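Local coordinates for pectate lyase II (Xanthomonas campestris pv. campestris, PDB 2QY1), which probably cleaves the polygalacturonate backbone of pectate by beta-elimination, as a secreted lyase of polysaccharide lyase family 1, at residues G12-T22 with G37-G45; V166-V177 with Y196-R207. The protein carries 2 engineered substitutions. All blocks are in the same frame, centred on the assembly; numbering follows the deposited sequence.

Contact 1. Residues G12-T22 with G37-G45; sequences GGNKVPVNVAT and GGLVLNYTG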
loop_
_atom_site.group_PDB
_atom_site.type_symbol
_atom_site.label_atom_id
_atom_site.label_comp_id
_atom_site.label_asym_id
_atom_site.label_seq_id
_atom_site.Cartn_x
_atom_site.Cartn_y
_atom_site.Cartn_z
ATOM N N GLY A 12 -14.201 -0.717 13.298
ATOM C CA GLY A 12 -14.963 -1.157 14.464
ATOM C C GLY A 12 -15.489 -0.020 15.324
ATOM O O GLY A 12 -16.126 -0.262 16.349
ATOM N N GLY A 13 -15.216 1.217 14.910
ATOM C CA GLY A 13 -15.710 2.408 15.604
ATOM C C GLY A 13 -15.315 2.484 17.066
ATOM O O GLY A 13 -14.171 2.199 17.426
ATOM N N ASN A 14 -16.279 2.853 17.907
ATOM C CA ASN A 14 -16.057 3.050 19.342
ATOM C C ASN A 14 -16.198 1.806 20.216
ATOM O O ASN A 14 -16.253 1.920 21.447
ATOM C CB ASN A 14 -16.987 4.147 19.878
ATOM C CG ASN A 14 -16.267 5.461 20.130
ATOM O OD1 ASN A 14 -15.042 5.547 20.032
ATOM N ND2 ASN A 14 -17.033 6.495 20.466
ATOM N N LYS A 15 -16.255 0.626 19.599
ATOM C CA LYS A 15 -16.364 -0.620 20.359
ATOM C C LYS A 15 -15.148 -0.795 21.263
ATOM O O LYS A 15 -14.036 -0.398 20.904
ATOM C CB LYS A 15 -16.511 -1.833 19.430
ATOM C CG LYS A 15 -17.795 -1.857 18.585
ATOM C CD LYS A 15 -19.058 -2.061 19.416
ATOM C CE LYS A 15 -20.303 -1.914 18.551
ATOM N NZ LYS A 15 -21.545 -1.769 19.367
ATOM N N VAL A 16 -15.376 -1.365 22.444
ATOM C CA VAL A 16 -14.300 -1.654 23.390
ATOM C C VAL A 16 -13.299 -2.622 22.747
ATOM O O VAL A 16 -13.681 -3.722 22.339
ATOM C CB VAL A 16 -14.852 -2.220 24.724
ATOM C CG1 VAL A 16 -13.718 -2.686 25.636
ATOM C CG2 VAL A 16 -15.720 -1.174 25.428
ATOM N N PRO A 17 -12.024 -2.195 22.622
ATOM C CA PRO A 17 -10.975 -3.007 22.004
ATOM C C PRO A 17 -10.763 -4.363 22.673
ATOM O O PRO A 17 -10.811 -4.473 23.897
ATOM C CB PRO A 17 -9.723 -2.137 22.159
ATOM C CG PRO A 17 -10.248 -0.748 22.229
ATOM C CD PRO A 17 -11.509 -0.875 23.030
ATOM N N VAL A 18 -10.551 -5.381 21.845
ATOM C CA VAL A 18 -10.174 -6.710 22.299
ATOM C C VAL A 18 -8.653 -6.785 22.202
ATOM O O VAL A 18 -8.090 -6.666 21.109
ATOM C CB VAL A 18 -10.832 -7.807 21.418
ATOM C CG1 VAL A 18 -10.414 -9.210 21.865
ATOM C CG2 VAL A 18 -12.353 -7.666 21.429
ATOM N N ASN A 19 -7.991 -6.941 23.345
ATOM C CA ASN A 19 -6.535 -7.070 23.364
ATOM C C ASN A 19 -6.103 -8.419 22.804
ATOM O O ASN A 19 -6.556 -9.468 23.269
ATOM C CB ASN A 19 -5.979 -6.877 24.779
ATOM C CG ASN A 19 -6.287 -5.505 25.349
ATOM O OD1 ASN A 19 -6.487 -4.540 24.609
ATOM N ND2 ASN A 19 -6.329 -5.414 26.673
ATOM N N VAL A 20 -5.247 -8.380 21.789
ATOM C CA VAL A 20 -4.696 -9.596 21.190
ATOM C C VAL A 20 -3.170 -9.505 21.156
ATOM O O VAL A 20 -2.608 -8.607 20.535
ATOM C CB VAL A 20 -5.299 -9.893 19.781
ATOM C CG1 VAL A 20 -6.793 -10.195 19.892
ATOM C CG2 VAL A 20 -5.060 -8.743 18.801
ATOM N N ALA A 21 -2.509 -10.427 21.850
ATOM C CA ALA A 21 -1.053 -10.383 21.996
ATOM C C ALA A 21 -0.317 -11.121 20.887
ATOM O O ALA A 21 0.894 -10.955 20.720
ATOM C CB ALA A 21 -0.642 -10.927 23.359
ATOM N N THR A 22 -1.047 -11.942 20.135
ATOM C CA THR A 22 -0.436 -12.790 19.122
ATOM C C THR A 22 -1.236 -12.856 17.828
ATOM O O THR A 22 -2.433 -12.547 17.783
ATOM C CB THR A 22 -0.261 -14.253 19.617
ATOM O OG1 THR A 22 -1.548 -14.833 19.863
ATOM C CG2 THR A 22 0.598 -14.332 20.880
ATOM N N GLY A 37 -21.280 -5.150 12.693
ATOM C CA GLY A 37 -21.638 -4.465 13.931
ATOM C C GLY A 37 -20.466 -3.766 14.593
ATOM O O GLY A 37 -20.652 -2.772 15.301
ATOM N N GLY A 38 -19.259 -4.287 14.373
ATOM C CA GLY A 38 -18.050 -3.660 14.898
ATOM C C GLY A 38 -17.177 -4.572 15.737
ATOM O O GLY A 38 -17.652 -5.214 16.679
ATOM N N LEU A 39 -15.895 -4.623 15.379
ATOM C CA LEU A 39 -14.871 -5.321 16.150
ATOM C C LEU A 39 -13.589 -4.488 16.148
ATOM O O LEU A 39 -13.092 -4.112 15.086
ATOM C CB LEU A 39 -14.598 -6.713 15.560
ATOM C CG LEU A 39 -13.431 -7.536 16.128
ATOM C CD1 LEU A 39 -13.737 -8.058 17.536
ATOM C CD2 LEU A 39 -13.061 -8.684 15.193
ATOM N N VAL A 40 -13.061 -4.198 17.333
ATOM C CA VAL A 40 -11.803 -3.459 17.440
ATOM C C VAL A 40 -10.751 -4.334 18.102
ATOM O O VAL A 40 -10.944 -4.816 19.218
ATOM C CB VAL A 40 -11.959 -2.120 18.207
ATOM C CG1 VAL A 40 -10.613 -1.399 18.326
ATOM C CG2 VAL A 40 -12.969 -1.225 17.513
ATOM N N LEU A 41 -9.643 -4.536 17.397
ATOM C CA LEU A 41 -8.556 -5.362 17.896
ATOM C C LEU A 41 -7.329 -4.525 18.231
ATOM O O LEU A 41 -6.777 -3.836 17.370
ATOM C CB LEU A 41 -8.204 -6.461 16.885
ATOM C CG LEU A 41 -9.345 -7.384 16.445
ATOM C CD1 LEU A 41 -8.929 -8.239 15.258
ATOM C CD2 LEU A 41 -9.830 -8.264 17.588
ATOM N N ASN A 42 -6.924 -4.585 19.496
ATOM C CA ASN A 42 -5.726 -3.912 19.967
ATOM C C ASN A 42 -4.569 -4.904 20.002
ATOM O O ASN A 42 -4.476 -5.733 20.913
ATOM C CB ASN A 42 -5.982 -3.294 21.353
ATOM C CG ASN A 42 -4.730 -2.698 21.984
ATOM O OD1 ASN A 42 -4.428 -2.959 23.151
ATOM N ND2 ASN A 42 -4.007 -1.886 21.228
ATOM N N TYR A 43 -3.700 -4.826 18.996
ATOM C CA TYR A 43 -2.543 -5.718 18.913
ATOM C C TYR A 43 -1.383 -5.234 19.782
ATOM O O TYR A 43 -0.846 -4.147 19.563
ATOM C CB TYR A 43 -2.077 -5.911 17.466
ATOM C CG TYR A 43 -0.800 -6.714 17.375
ATOM C CD1 TYR A 43 -0.777 -8.066 17.729
ATOM C CD2 TYR A 43 0.395 -6.118 16.966
ATOM C CE1 TYR A 43 0.404 -8.812 17.664
ATOM C CE2 TYR A 43 1.582 -6.852 16.896
ATOM C CZ TYR A 43 1.576 -8.199 17.245
ATOM O OH TYR A 43 2.745 -8.927 17.187
ATOM N N THR A 44 -0.991 -6.067 20.743
ATOM C CA THR A 44 -0.010 -5.694 21.767
ATOM C C THR A 44 1.320 -6.443 21.646
ATOM O O THR A 44 2.266 -6.153 22.381
ATOM C CB THR A 44 -0.567 -5.940 23.187
ATOM O OG1 THR A 44 -0.819 -7.339 23.360
ATOM C CG2 THR A 44 -1.855 -5.160 23.410
ATOM N N GLY A 45 1.384 -7.409 20.734
ATOM C CA GLY A 45 2.590 -8.216 20.543
ATOM C C GLY A 45 3.777 -7.373 20.124
ATOM O O GLY A 45 3.619 -6.388 19.406
HETATM O O HOH W 1 -19.214 0.165 15.862
HETATM O O HOH W 2 -14.352 -4.760 19.727
#
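Val40 O accepts one hydrogen bond, from Val18 N, and a CA-H···O contact from Pro17 CA. Val18 N lies 2.7 Å from Val40 O with a nearly straight N-H···O angle of 174°. From here the pairing is parallel and alternates: Asn42 N bonds to Val18 O, Val20 N to Asn42 O at 2.9 Å, and Thr44 N to Val20 O. Toward the N-terminal side the direct pairing gives way to a water, which donates to Val16 O and accepts from Val40 N at 2.8 Å, bridging the two backbones. Before that point, Gly12 to Lys15 form a type II' turn whose backbone lies against Val40 CG2. Val40 CG1 stands anti to the backbone N (chi1 179°) and runs alongside the Pro17 ring, 4.0 Å from Pro17 CG. Val40 CG2 instead meets carbonyl oxygens of the turn, 3.5 Å from Gly12 O and 3.6 Å from Lys15 O. Gly12 CA lies close to Leu39 O in a CA-H···O contact. Farther along, Val18 CB meets Leu41 CD2 at 4.0 Å on the face that also carries Val20 and Tyr43; Asn19 and Asn42 lie side by side on the reverse face. The Tyr43 ring passes Val20 O obliquely, with Tyr43 CD1 3.4 Å from that oxygen. Its OH is bonded to Ala83 O, and its ring meets Phe86 edge-to-face. Thr22 OG1 caps Ala25 N at the start of helix 23-32, which links the two strands and packs on Leu41 through Met26, Ala29 and Ile30, while the other edge of strand 39-43 pairs in parallel with strand 74-78.

Contact 2. Residues V166-V177 with Y196-R207; sequences VSYNYVYNYQKV and YHHNRFENVESR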
loop_
_atom_site.group_PDB
_atom_site.type_symbol
_atom_site.label_atom_id
_atom_site.label_comp_id
_atom_site.label_asym_id
_atom_site.label_seq_id
_atom_site.Cartn_x
_atom_site.Cartn_y
_atom_site.Cartn_z
ATOM N N VAL A 166 -4.961 4.883 1.347
ATOM C CA VAL A 166 -3.671 4.394 1.799
ATOM C C VAL A 166 -2.887 5.642 2.210
ATOM O O VAL A 166 -2.350 6.349 1.356
ATOM C CB VAL A 166 -2.940 3.628 0.657
ATOM C CG1 VAL A 166 -1.557 3.171 1.087
ATOM C CG2 VAL A 166 -3.777 2.437 0.180
ATOM N N SER A 167 -2.842 5.918 3.514
ATOM C CA SER A 167 -2.302 7.189 4.001
ATOM C C SER A 167 -1.302 7.065 5.150
ATOM O O SER A 167 -1.433 6.192 6.010
ATOM C CB SER A 167 -3.440 8.129 4.406
ATOM O OG SER A 167 -4.270 7.528 5.390
ATOM N N TYR A 168 -0.308 7.955 5.148
ATOM C CA TYR A 168 0.687 8.065 6.225
ATOM C C TYR A 168 1.405 6.757 6.564
ATOM O O TYR A 168 1.782 6.532 7.715
ATOM C CB TYR A 168 0.063 8.666 7.490
ATOM C CG TYR A 168 -0.461 10.072 7.317
ATOM C CD1 TYR A 168 0.366 11.172 7.526
ATOM C CD2 TYR A 168 -1.786 10.304 6.952
ATOM C CE1 TYR A 168 -0.110 12.470 7.375
ATOM C CE2 TYR A 168 -2.272 11.603 6.794
ATOM C CZ TYR A 168 -1.425 12.676 7.005
ATOM O OH TYR A 168 -1.890 13.961 6.852
ATOM N N ASN A 169 1.578 5.893 5.568
ATOM C CA ASN A 169 2.365 4.680 5.749
ATOM C C ASN A 169 3.848 4.908 5.471
ATOM O O ASN A 169 4.200 5.839 4.714
ATOM C CB ASN A 169 1.830 3.556 4.860
ATOM C CG ASN A 169 0.435 3.112 5.256
ATOM O OD1 ASN A 169 0.224 2.597 6.353
ATOM N ND2 ASN A 169 -0.525 3.311 4.361
ATOM N N TYR A 170 4.681 4.101 6.073
ATOM C CA TYR A 170 6.115 4.173 5.859
ATOM C C TYR A 170 6.586 2.816 5.355
ATOM O O TYR A 170 6.546 1.826 6.085
ATOM C CB TYR A 170 6.811 4.576 7.165
ATOM C CG TYR A 170 8.321 4.741 7.118
ATOM C CD1 TYR A 170 9.011 4.902 5.912
ATOM C CD2 TYR A 170 9.057 4.770 8.303
ATOM C CE1 TYR A 170 10.401 5.061 5.894
ATOM C CE2 TYR A 170 10.437 4.937 8.293
ATOM C CZ TYR A 170 11.101 5.082 7.090
ATOM O OH TYR A 170 12.470 5.245 7.095
ATOM N N VAL A 171 6.999 2.780 4.091
ATOM C CA VAL A 171 7.501 1.557 3.473
ATOM C C VAL A 171 8.959 1.765 3.090
ATOM O O VAL A 171 9.278 2.647 2.284
ATOM C CB VAL A 171 6.677 1.136 2.224
ATOM C CG1 VAL A 171 7.146 -0.225 1.707
ATOM C CG2 VAL A 171 5.177 1.102 2.533
ATOM N N TYR A 172 9.841 0.959 3.677
ATOM C CA TYR A 172 11.275 1.065 3.405
ATOM C C TYR A 172 11.951 -0.301 3.298
ATOM O O TYR A 172 11.406 -1.303 3.758
ATOM C CB TYR A 172 11.971 1.956 4.448
ATOM C CG TYR A 172 12.074 1.368 5.840
ATOM C CD1 TYR A 172 13.190 0.622 6.222
ATOM C CD2 TYR A 172 11.066 1.574 6.782
ATOM C CE1 TYR A 172 13.293 0.086 7.499
ATOM C CE2 TYR A 172 11.165 1.045 8.066
ATOM C CZ TYR A 172 12.275 0.302 8.415
ATOM O OH TYR A 172 12.375 -0.225 9.681
ATOM N N ASN A 173 13.136 -0.327 2.685
ATOM C CA ASN A 173 13.886 -1.566 2.456
ATOM C C ASN A 173 12.975 -2.655 1.894
ATOM O O ASN A 173 12.919 -3.770 2.408
ATOM C CB ASN A 173 14.583 -2.027 3.744
ATOM C CG ASN A 173 15.649 -1.056 4.218
ATOM O OD1 ASN A 173 16.037 -0.134 3.499
ATOM N ND2 ASN A 173 16.133 -1.264 5.437
ATOM N N TYR A 174 12.256 -2.304 0.831
ATOM C CA TYR A 174 11.195 -3.141 0.299
ATOM C C TYR A 174 11.268 -3.150 -1.222
ATOM O O TYR A 174 11.384 -2.093 -1.835
ATOM C CB TYR A 174 9.833 -2.612 0.773
ATOM C CG TYR A 174 8.848 -3.712 1.041
ATOM C CD1 TYR A 174 8.760 -4.297 2.303
ATOM C CD2 TYR A 174 8.022 -4.194 0.030
ATOM C CE1 TYR A 174 7.869 -5.332 2.552
ATOM C CE2 TYR A 174 7.131 -5.222 0.269
ATOM C CZ TYR A 174 7.060 -5.788 1.530
ATOM O OH TYR A 174 6.175 -6.814 1.773
ATOM N N GLN A 175 11.225 -4.333 -1.836
ATOM C CA GLN A 175 11.354 -4.407 -3.294
ATOM C C GLN A 175 10.093 -3.944 -4.027
ATOM O O GLN A 175 10.157 -3.047 -4.873
ATOM C CB GLN A 175 11.753 -5.807 -3.776
ATOM C CG GLN A 175 12.167 -5.818 -5.259
ATOM C CD GLN A 175 12.078 -7.188 -5.922
ATOM O OE1 GLN A 175 11.706 -8.180 -5.295
ATOM N NE2 GLN A 175 12.434 -7.244 -7.200
ATOM N N LYS A 176 8.960 -4.561 -3.700
ATOM C CA LYS A 176 7.709 -4.310 -4.412
ATOM C C LYS A 176 6.653 -3.714 -3.486
ATOM O O LYS A 176 5.986 -4.427 -2.739
ATOM C CB LYS A 176 7.230 -5.594 -5.093
ATOM C CG LYS A 176 8.079 -5.940 -6.314
ATOM C CD LYS A 176 7.728 -7.280 -6.923
ATOM C CE LYS A 176 8.144 -7.339 -8.396
ATOM N NZ LYS A 176 9.609 -7.129 -8.607
ATOM N N VAL A 177 6.504 -2.393 -3.562
ATOM C CA VAL A 177 5.784 -1.628 -2.537
ATOM C C VAL A 177 4.267 -1.810 -2.550
ATOM O O VAL A 177 3.676 -2.193 -1.537
ATOM C CB VAL A 177 6.136 -0.117 -2.598
ATOM C CG1 VAL A 177 5.344 0.673 -1.556
ATOM C CG2 VAL A 177 7.624 0.079 -2.396
ATOM N N TYR A 196 -3.751 7.449 -2.470
ATOM C CA TYR A 196 -2.477 7.280 -1.777
ATOM C C TYR A 196 -1.975 8.658 -1.368
ATOM O O TYR A 196 -1.628 9.462 -2.234
ATOM C CB TYR A 196 -1.430 6.647 -2.698
ATOM C CG TYR A 196 -1.742 5.260 -3.221
ATOM C CD1 TYR A 196 -2.469 5.083 -4.398
ATOM C CD2 TYR A 196 -1.272 4.127 -2.559
ATOM C CE1 TYR A 196 -2.737 3.810 -4.890
ATOM C CE2 TYR A 196 -1.534 2.849 -3.041
ATOM C CZ TYR A 196 -2.268 2.698 -4.203
ATOM O OH TYR A 196 -2.528 1.438 -4.684
ATOM N N HIS A 197 -1.926 8.949 -0.070
ATOM C CA HIS A 197 -1.399 10.251 0.354
ATOM C C HIS A 197 -0.578 10.247 1.636
ATOM O O HIS A 197 -0.805 9.431 2.532
ATOM C CB HIS A 197 -2.497 11.323 0.397
ATOM C CG HIS A 197 -3.441 11.195 1.551
ATOM N ND1 HIS A 197 -3.255 11.869 2.739
ATOM C CD2 HIS A 197 -4.589 10.492 1.692
ATOM C CE1 HIS A 197 -4.242 11.576 3.568
ATOM N NE2 HIS A 197 -5.066 10.744 2.956
ATOM N N HIS A 198 0.387 11.166 1.690
ATOM C CA HIS A 198 1.285 11.349 2.839
ATOM C C HIS A 198 2.057 10.086 3.234
ATOM O O HIS A 198 2.459 9.930 4.391
ATOM C CB HIS A 198 0.530 11.937 4.036
ATOM C CG HIS A 198 0.155 13.377 3.869
ATOM N ND1 HIS A 198 -1.077 13.775 3.398
ATOM C CD2 HIS A 198 0.849 14.514 4.114
ATOM C CE1 HIS A 198 -1.126 15.095 3.361
ATOM N NE2 HIS A 198 0.030 15.568 3.788
ATOM N N ASN A 199 2.270 9.194 2.268
ATOM C CA ASN A 199 3.093 8.011 2.490
ATOM C C ASN A 199 4.578 8.331 2.322
ATOM O O ASN A 199 4.949 9.240 1.573
ATOM C CB ASN A 199 2.699 6.870 1.541
ATOM C CG ASN A 199 1.241 6.471 1.670
ATOM O OD1 ASN A 199 0.433 6.713 0.774
ATOM N ND2 ASN A 199 0.898 5.862 2.788
ATOM N N ARG A 200 5.415 7.579 3.031
ATOM C CA ARG A 200 6.867 7.683 2.914
ATOM C C ARG A 200 7.400 6.431 2.229
ATOM O O ARG A 200 7.279 5.327 2.763
ATOM C CB ARG A 200 7.507 7.848 4.295
ATOM C CG ARG A 200 8.978 8.223 4.263
ATOM C CD ARG A 200 9.533 8.447 5.660
ATOM N NE ARG A 200 10.989 8.591 5.634
ATOM C CZ ARG A 200 11.761 8.722 6.712
ATOM N NH1 ARG A 200 11.229 8.732 7.928
ATOM N NH2 ARG A 200 13.075 8.846 6.570
ATOM N N PHE A 201 7.970 6.614 1.041
ATOM C CA PHE A 201 8.547 5.521 0.266
ATOM C C PHE A 201 10.048 5.747 0.144
ATOM O O PHE A 201 10.486 6.633 -0.597
ATOM C CB PHE A 201 7.920 5.451 -1.133
ATOM C CG PHE A 201 6.415 5.333 -1.137
ATOM C CD1 PHE A 201 5.780 4.224 -0.575
ATOM C CD2 PHE A 201 5.632 6.316 -1.742
ATOM C CE1 PHE A 201 4.382 4.110 -0.596
ATOM C CE2 PHE A 201 4.242 6.209 -1.776
ATOM C CZ PHE A 201 3.616 5.103 -1.201
ATOM N N GLU A 202 10.837 4.959 0.871
ATOM C CA GLU A 202 12.282 5.179 0.907
ATOM C C GLU A 202 13.099 3.889 0.848
ATOM O O GLU A 202 12.798 2.922 1.545
ATOM C CB GLU A 202 12.667 6.005 2.136
ATOM C CG GLU A 202 13.978 6.754 1.972
ATOM C CD GLU A 202 14.153 7.889 2.962
ATOM O OE1 GLU A 202 15.303 8.334 3.134
ATOM O OE2 GLU A 202 13.155 8.338 3.566
ATOM N N ASN A 203 14.143 3.897 0.021
ATOM C CA ASN A 203 14.967 2.710 -0.222
ATOM C C ASN A 203 14.104 1.528 -0.667
ATOM O O ASN A 203 14.070 0.476 -0.026
ATOM C CB ASN A 203 15.828 2.365 1.002
ATOM C CG ASN A 203 16.757 3.499 1.402
ATOM O OD1 ASN A 203 16.586 4.114 2.457
ATOM N ND2 ASN A 203 17.742 3.787 0.557
ATOM N N VAL A 204 13.383 1.741 -1.763
ATOM C CA VAL A 204 12.504 0.732 -2.349
ATOM C C VAL A 204 12.847 0.588 -3.832
ATOM O O VAL A 204 13.582 1.414 -4.375
ATOM C CB VAL A 204 11.000 1.084 -2.160
ATOM C CG1 VAL A 204 10.624 1.093 -0.675
ATOM C CG2 VAL A 204 10.647 2.422 -2.816
ATOM N N GLU A 205 12.326 -0.446 -4.487
ATOM C CA GLU A 205 12.691 -0.694 -5.884
ATOM C C GLU A 205 11.622 -0.300 -6.902
ATOM O O GLU A 205 11.900 0.489 -7.807
ATOM C CB GLU A 205 13.153 -2.140 -6.098
ATOM C CG GLU A 205 14.478 -2.460 -5.417
ATOM C CD GLU A 205 15.177 -3.689 -5.981
ATOM O OE1 GLU A 205 16.294 -3.989 -5.505
ATOM O OE2 GLU A 205 14.630 -4.354 -6.894
ATOM N N SER A 206 10.411 -0.838 -6.754
ATOM C CA SER A 206 9.357 -0.636 -7.749
ATOM C C SER A 206 7.947 -0.792 -7.182
ATOM O O SER A 206 7.774 -1.130 -6.005
ATOM C CB SER A 206 9.549 -1.598 -8.930
ATOM O OG SER A 206 9.245 -2.929 -8.546
ATOM N N ARG A 207 6.956 -0.550 -8.044
ATOM C CA ARG A 207 5.531 -0.615 -7.699
ATOM C C ARG A 207 5.182 0.432 -6.645
ATOM O O ARG A 207 4.818 0.091 -5.520
ATOM C CB ARG A 207 5.128 -2.001 -7.177
ATOM C CG ARG A 207 5.365 -3.186 -8.096
ATOM C CD ARG A 207 4.668 -4.387 -7.479
ATOM N NE ARG A 207 4.862 -5.635 -8.212
ATOM C CZ ARG A 207 4.488 -6.830 -7.755
ATOM N NH1 ARG A 207 3.911 -6.947 -6.558
ATOM N NH2 ARG A 207 4.704 -7.913 -8.485
HETATM O O HOH W 3 -6.310 9.851 5.435
HETATM O O HOH W 4 15.705 2.804 4.696
HETATM O O HOH W 5 3.566 -5.061 -4.221
HETATM O O HOH W 6 11.315 -4.517 -9.041
#
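Arg200 lies lengthwise on the ring of Tyr170, and its side chain runs along the ring from CD1 to the hydroxyl. CB and CG pass Tyr170 CD1, and Arg200 CD sits over the ring face, 3.5 Å from Tyr170 CE1. Arg200 NE follows over Tyr170 CE1, Arg200 CZ lies 3.6 Å from Tyr170 OH, and at the tip NH1 lies near Tyr170 CZ and NH2 near Tyr170 OH. CG is anti to the backbone N (chi1 -169°) and the chain stays extended to NE, which brings the guanidinium flat onto the ring, planes 6° apart. Side-on, Arg200 NE and NH2 both hold Glu202 OE2, NE at 3.0 Å, fixing the rotation of the group; Tyr172 CD2 lies against the opposite face of Tyr170, toward its rim. This in-register stacking is that of the right-handed parallel beta-helix of pectate lyases, in which equivalent positions of successive coils stack: Arg200 N bonds to Asn169 O at 2.7 Å, and Val171 N to Arg200 O. Asn169 and Asn199 likewise lie side by side, amide planes 3° apart. Near them, His198 CB stands over the centre of the Tyr168 ring, 3.4 Å from Tyr168 CE1, while His198 and His197 are joined by a hydrogen bond between their ND1 atoms. Inside the coil, Val177 CG2 packs 3.5 Å from Val204 CB. Past the corners, Lys176 CD rests over the face of the Arg207 guanidinium, 3.4 Å from Arg207 CZ, and a water joins Lys176 O to Arg207 NH1.

How the contacts relate
Contacts 1 and 2 belong to the same run of parallel strand pairs, but do not touch: their centres are 26 Å apart and their nearest atoms about 14 Å. Strand 39-43 of contact 1 leads by parallel pairing through strands 74-78, 97-105 and 129-137 to strand 164-174 of contact 2, consistent with a separation mainly along the beta-helix. Contact 1, at the N-terminal end, is centred 22 Å from the centre of the chain, against 7 Å for contact 2. The latter also approaches a bound phosphate, about 5 Å from the side chain of Lys176; the ion probably comes from the crystallisation liquor, though such ions often mark pockets.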